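Local coordinates for Lmo2445 protein (Listeria monocytogenes EGD-e, PDB 5HZL) that is of unknown function but is a secreted, calcium-binding, internalin-like protein built on leucine-rich repeats, at residues A23-A28 with L72-F77; T204-P209 with D293-I298. One frame throughout, in Å; residues are numbered along the deposited sequence.

Contact 1 of 2, residues A23-A28 with L72-F77. With CA (calcium ion), chain B.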
loop_
_atom_site.group_PDB
_atom_site.type_symbol
_atom_site.label_atom_id
_atom_site.label_comp_id
_atom_site.label_asym_id
_atom_site.label_seq_id
_atom_site.Cartn_x
_atom_site.Cartn_y
_atom_site.Cartn_z
ATOM N N ALA A 23 -25.844 -15.461 11.263
ATOM C CA ALA A 23 -25.584 -14.278 10.441
ATOM C C ALA A 23 -24.106 -14.181 10.041
ATOM O O ALA A 23 -23.781 -13.880 8.890
ATOM C CB ALA A 23 -26.012 -13.007 11.177
ATOM N N PHE A 24 -23.222 -14.444 10.999
ATOM C CA PHE A 24 -21.787 -14.345 10.760
ATOM C C PHE A 24 -21.119 -15.615 11.283
ATOM O O PHE A 24 -20.707 -15.651 12.426
ATOM C CB PHE A 24 -21.251 -13.097 11.466
ATOM C CG PHE A 24 -22.079 -11.854 11.226
ATOM C CD1 PHE A 24 -22.006 -11.166 10.022
ATOM C CD2 PHE A 24 -22.925 -11.364 12.218
ATOM C CE1 PHE A 24 -22.763 -10.025 9.803
ATOM C CE2 PHE A 24 -23.681 -10.211 12.011
ATOM C CZ PHE A 24 -23.597 -9.539 10.799
ATOM N N PRO A 25 -21.021 -16.668 10.446
ATOM C CA PRO A 25 -20.454 -17.943 10.882
ATOM C C PRO A 25 -18.920 -18.094 10.935
ATOM O O PRO A 25 -18.360 -19.019 10.354
ATOM C CB PRO A 25 -21.124 -18.962 9.935
ATOM C CG PRO A 25 -21.431 -18.201 8.721
ATOM C CD PRO A 25 -21.661 -16.782 9.123
ATOM N N VAL A 26 -18.269 -17.193 11.657
ATOM C CA VAL A 26 -16.836 -17.206 11.877
ATOM C C VAL A 26 -16.754 -16.885 13.362
ATOM O O VAL A 26 -17.135 -15.775 13.768
ATOM C CB VAL A 26 -16.099 -16.140 11.045
ATOM C CG1 VAL A 26 -14.631 -16.067 11.437
ATOM C CG2 VAL A 26 -16.240 -16.419 9.558
ATOM N N GLU A 27 -16.283 -17.852 14.159
ATOM C CA GLU A 27 -16.175 -17.708 15.630
ATOM C C GLU A 27 -15.770 -16.301 16.117
ATOM O O GLU A 27 -16.554 -15.614 16.796
ATOM C CB GLU A 27 -15.210 -18.762 16.207
ATOM C CG GLU A 27 -15.049 -18.707 17.727
ATOM C CD GLU A 27 -14.067 -19.737 18.277
ATOM O OE1 GLU A 27 -13.589 -20.630 17.529
ATOM O OE2 GLU A 27 -13.778 -19.641 19.489
ATOM N N ALA A 28 -14.556 -15.895 15.735
ATOM C CA ALA A 28 -13.979 -14.610 16.116
ATOM C C ALA A 28 -14.860 -13.400 15.822
ATOM O O ALA A 28 -14.986 -12.510 16.663
ATOM C CB ALA A 28 -12.641 -14.438 15.430
ATOM N N LEU A 72 -19.088 -10.424 6.728
ATOM C CA LEU A 72 -19.741 -9.153 7.095
ATOM C C LEU A 72 -20.804 -8.735 6.061
ATOM O O LEU A 72 -21.813 -8.098 6.419
ATOM C CB LEU A 72 -18.715 -8.036 7.294
ATOM C CG LEU A 72 -17.761 -8.195 8.487
ATOM C CD1 LEU A 72 -16.671 -7.131 8.473
ATOM C CD2 LEU A 72 -18.507 -8.166 9.817
ATOM N N ASN A 73 -20.581 -9.101 4.795
ATOM C CA ASN A 73 -21.550 -8.830 3.728
ATOM C C ASN A 73 -22.888 -9.577 3.860
ATOM O O ASN A 73 -23.802 -9.347 3.066
ATOM C CB ASN A 73 -20.920 -9.060 2.359
ATOM C CG ASN A 73 -19.908 -7.994 2.013
ATOM O OD1 ASN A 73 -20.135 -6.817 2.281
ATOM N ND2 ASN A 73 -18.807 -8.383 1.384
ATOM N N ASN A 74 -23.000 -10.463 4.851
ATOM C CA ASN A 74 -24.262 -11.158 5.112
ATOM C C ASN A 74 -25.289 -10.218 5.695
ATOM O O ASN A 74 -26.430 -10.592 5.813
ATOM C CB ASN A 74 -24.100 -12.347 6.064
ATOM C CG ASN A 74 -23.348 -13.509 5.439
ATOM O OD1 ASN A 74 -22.968 -13.475 4.265
ATOM N ND2 ASN A 74 -23.130 -14.556 6.227
ATOM N N GLU A 75 -24.881 -9.017 6.089
ATOM C CA GLU A 75 -25.809 -8.037 6.634
ATOM C C GLU A 75 -25.381 -6.628 6.237
ATOM O O GLU A 75 -24.401 -6.438 5.522
ATOM C CB GLU A 75 -25.883 -8.147 8.166
ATOM C CG GLU A 75 -26.261 -9.517 8.722
ATOM C CD GLU A 75 -27.626 -10.021 8.272
ATOM O OE1 GLU A 75 -28.469 -9.241 7.755
ATOM O OE2 GLU A 75 -27.849 -11.227 8.454
ATOM N N VAL A 76 -26.141 -5.650 6.703
ATOM C CA VAL A 76 -25.882 -4.248 6.445
ATOM C C VAL A 76 -25.828 -3.511 7.785
ATOM O O VAL A 76 -26.826 -3.482 8.512
ATOM C CB VAL A 76 -27.007 -3.632 5.574
ATOM C CG1 VAL A 76 -26.802 -2.130 5.402
ATOM C CG2 VAL A 76 -27.088 -4.333 4.224
ATOM N N PHE A 77 -24.667 -2.933 8.106
ATOM C CA PHE A 77 -24.480 -2.159 9.330
ATOM C C PHE A 77 -24.699 -0.735 8.846
ATOM O O PHE A 77 -23.749 -0.006 8.620
ATOM C CB PHE A 77 -23.071 -2.351 9.868
ATOM C CG PHE A 77 -22.730 -3.772 10.217
ATOM C CD1 PHE A 77 -22.309 -4.664 9.232
ATOM C CD2 PHE A 77 -22.783 -4.215 11.545
ATOM C CE1 PHE A 77 -21.976 -5.978 9.561
ATOM C CE2 PHE A 77 -22.451 -5.524 11.878
ATOM C CZ PHE A 77 -22.048 -6.408 10.886
HETATM CA CA CA B . -13.431 -17.792 21.261
#
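F24 brings the far end of its ring, CZ, against CG of E75 and the ring of F77. CZ of F24 carries both contacts, 3.4 Å from CG of E75 and 3.5 Å from CZ of F77. The two ring planes are only 24° apart, but the centroids are separated by 5.6 Å, so the rings are slid past one another with little overlap. CG of F24 sits anti to the carbonyl carbon (chi1 -47°), which carries the ring end toward 72-77. CG of E75 lies against the ring, and a bend at chi2 turns the carboxylate to put OE2 3.7 Å from CB of A23.

The polar link is separate: ND2 of N74 donates to the carbonyl O of A23 (2.8 Å, N-H...O 158°). That oxygen lies close to the N74 amide plane, whereas the donor is tilted from the carbonyl plane. The bond falls where the chain leaves helix 20-23, F24 being the first residue with non-helical phi/psi. P25 then centres an inverse gamma turn leading into helix 27-36, where E27 and E31 bind a calcium ion. The contact joins this N-terminal helical region to the loop between helix 66-70 and strand 82-84, with L51 of helix 48-51 touching E75 and F77, and I33 of helix 27-36 meeting F77.

Contact 2 of 2, residues T204-P209 with D293-I298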
loop_
_atom_site.group_PDB
_atom_site.type_symbol
_atom_site.label_atom_id
_atom_site.label_comp_id
_atom_site.label_asym_id
_atom_site.label_seq_id
_atom_site.Cartn_x
_atom_site.Cartn_y
_atom_site.Cartn_z
ATOM N N THR A 204 13.235 1.894 -1.454
ATOM C CA THR A 204 14.337 0.943 -1.648
ATOM C C THR A 204 13.874 -0.266 -2.404
ATOM O O THR A 204 12.777 -0.738 -2.169
ATOM C CB THR A 204 14.910 0.484 -0.301
ATOM O OG1 THR A 204 13.918 -0.264 0.427
ATOM C CG2 THR A 204 15.343 1.696 0.505
ATOM N N ALA A 205 14.700 -0.784 -3.302
ATOM C CA ALA A 205 14.294 -1.951 -4.069
ATOM C C ALA A 205 15.442 -2.766 -4.586
ATOM O O ALA A 205 16.453 -2.227 -5.003
ATOM C CB ALA A 205 13.417 -1.521 -5.238
ATOM N N THR A 206 15.267 -4.077 -4.550
ATOM C CA THR A 206 16.253 -5.012 -5.061
ATOM C C THR A 206 15.657 -5.556 -6.352
ATOM O O THR A 206 14.632 -6.242 -6.334
ATOM C CB THR A 206 16.509 -6.133 -4.047
ATOM O OG1 THR A 206 16.809 -5.537 -2.781
ATOM C CG2 THR A 206 17.659 -7.039 -4.497
ATOM N N TYR A 207 16.282 -5.221 -7.474
ATOM C CA TYR A 207 15.806 -5.668 -8.797
ATOM C C TYR A 207 16.029 -7.155 -9.040
ATOM O O TYR A 207 16.806 -7.796 -8.340
ATOM C CB TYR A 207 16.455 -4.843 -9.928
ATOM C CG TYR A 207 15.882 -3.439 -10.122
ATOM C CD1 TYR A 207 15.945 -2.487 -9.107
ATOM C CD2 TYR A 207 15.319 -3.052 -11.344
ATOM C CE1 TYR A 207 15.439 -1.202 -9.292
ATOM C CE2 TYR A 207 14.813 -1.769 -11.538
ATOM C CZ TYR A 207 14.874 -0.848 -10.511
ATOM O OH TYR A 207 14.387 0.424 -10.670
ATOM N N PRO A 208 15.303 -7.727 -10.009
ATOM C CA PRO A 208 15.555 -9.148 -10.275
ATOM C C PRO A 208 17.017 -9.357 -10.695
ATOM O O PRO A 208 17.605 -8.456 -11.267
ATOM C CB PRO A 208 14.578 -9.464 -11.417
ATOM C CG PRO A 208 13.451 -8.501 -11.218
ATOM C CD PRO A 208 14.061 -7.249 -10.657
ATOM N N PRO A 209 17.602 -10.529 -10.410
ATOM C CA PRO A 209 19.006 -10.729 -10.792
ATOM C C PRO A 209 19.161 -10.914 -12.296
ATOM O O PRO A 209 18.220 -11.355 -12.947
ATOM C CB PRO A 209 19.396 -12.005 -10.039
ATOM C CG PRO A 209 18.126 -12.755 -9.874
ATOM C CD PRO A 209 16.997 -11.757 -9.859
ATOM N N ASP A 293 19.219 -1.899 -5.408
ATOM C CA ASP A 293 20.191 -2.987 -5.623
ATOM C C ASP A 293 19.938 -3.775 -6.902
ATOM O O ASP A 293 18.793 -4.038 -7.281
ATOM C CB ASP A 293 20.225 -3.968 -4.444
ATOM C CG ASP A 293 20.885 -3.393 -3.197
ATOM O OD1 ASP A 293 21.317 -2.215 -3.192
ATOM O OD2 ASP A 293 20.977 -4.155 -2.208
ATOM N N PHE A 294 21.031 -4.175 -7.542
ATOM C CA PHE A 294 20.992 -4.916 -8.787
ATOM C C PHE A 294 21.927 -6.106 -8.661
ATOM O O PHE A 294 23.131 -5.932 -8.773
ATOM C CB PHE A 294 21.428 -3.994 -9.928
ATOM C CG PHE A 294 20.650 -2.712 -9.982
ATOM C CD1 PHE A 294 19.432 -2.652 -10.638
ATOM C CD2 PHE A 294 21.118 -1.574 -9.355
ATOM C CE1 PHE A 294 18.700 -1.475 -10.682
ATOM C CE2 PHE A 294 20.394 -0.391 -9.395
ATOM C CZ PHE A 294 19.183 -0.338 -10.053
ATOM N N PRO A 295 21.389 -7.310 -8.368
ATOM C CA PRO A 295 22.263 -8.491 -8.280
ATOM C C PRO A 295 22.746 -8.852 -9.685
ATOM O O PRO A 295 21.938 -8.972 -10.607
ATOM C CB PRO A 295 21.351 -9.585 -7.709
ATOM C CG PRO A 295 20.146 -8.882 -7.193
ATOM C CD PRO A 295 19.999 -7.635 -8.003
ATOM N N VAL A 296 24.055 -9.004 -9.848
ATOM C CA VAL A 296 24.629 -9.312 -11.149
ATOM C C VAL A 296 25.685 -10.406 -11.097
ATOM O O VAL A 296 26.469 -10.490 -10.152
ATOM C CB VAL A 296 25.259 -8.042 -11.767
ATOM C CG1 VAL A 296 25.919 -8.345 -13.118
ATOM C CG2 VAL A 296 24.194 -6.965 -11.936
ATOM N N THR A 297 25.676 -11.241 -12.134
ATOM C CA THR A 297 26.631 -12.324 -12.304
ATOM C C THR A 297 27.384 -11.983 -13.577
ATOM O O THR A 297 26.776 -11.864 -14.639
ATOM C CB THR A 297 25.934 -13.683 -12.456
ATOM O OG1 THR A 297 25.143 -13.930 -11.290
ATOM C CG2 THR A 297 26.956 -14.803 -12.634
ATOM N N ILE A 298 28.695 -11.802 -13.453
ATOM C CA ILE A 298 29.547 -11.473 -14.579
ATOM C C ILE A 298 30.279 -12.753 -14.995
ATOM O O ILE A 298 30.870 -13.425 -14.140
ATOM C CB ILE A 298 30.550 -10.368 -14.190
ATOM C CG1 ILE A 298 29.807 -9.130 -13.694
ATOM C CG2 ILE A 298 31.413 -9.970 -15.378
ATOM C CD1 ILE A 298 30.714 -8.016 -13.221
#
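Y207 and D293 join by a backbone bond in a parallel beta pairing, where strand 203-212, an outermost strand of the five-stranded mixed sheet, runs beside strand 290-298. The short segments 204-206 and 293-298 are 12° from parallel, and T206 bridges D293 with their CA atoms 4.5 Å apart.

Two backbone hydrogen bonds set the register. D293 N donates to A205 O, and Y207 N donates to D293 O, each at 2.8 Å; thus D293 uses both its N-H and its carbonyl on residues flanking T206. The second bond has an N-H...O angle of 165°. P209 has no N-H to give; its CA instead approaches P295 O at 3.4 Å as a CA-H...O contact, and P295 is backbone-bonded to T210 just beyond.

Among the aromatic contacts, Y207 and F294 lie side by side and point the same way. CE1 of F294 stands 3.3 Å above the centre of one face of the Y207 ring, although the planes are inclined at 39°. The phenol OH of Y207 reaches F221 O in a hydrogen bond, which ties the far end of the ring to the backbone at F221.

Apolar contacts accompany the bridge and the proline end. T206 and D293 project from the same side of the sheet, where T206 also borders a bound polyether, probably from the crystallisation liquor. With OG1 of T206 beside its backbone N, CG2 is directed to CB of D293 and CG of P295. The proline pair closes with CB of P209 3.9 Å from CB of P295.

Contacts 1 and 2 lie on opposite sides of the chain's centre, 45 Å apart between centres and about 32 Å at the nearest atoms, so neither touches the other. They share no helix or strand, and contact 1 closes in sequence before contact 2 opens. Five of seven touching residues are buried in contact 1, against two of eight in contact 2, which is only partly buried. Each has an aromatic pair, slid apart in contact 1 and face-covering in contact 2. Contact 1 is bonded from a side-chain amide to the backbone, contact 2 from backbone to backbone at a sheet edge. Segment 23-28 carries a calcium ligand, E27, that does not touch 72-77; contact 2 borders a polyether instead.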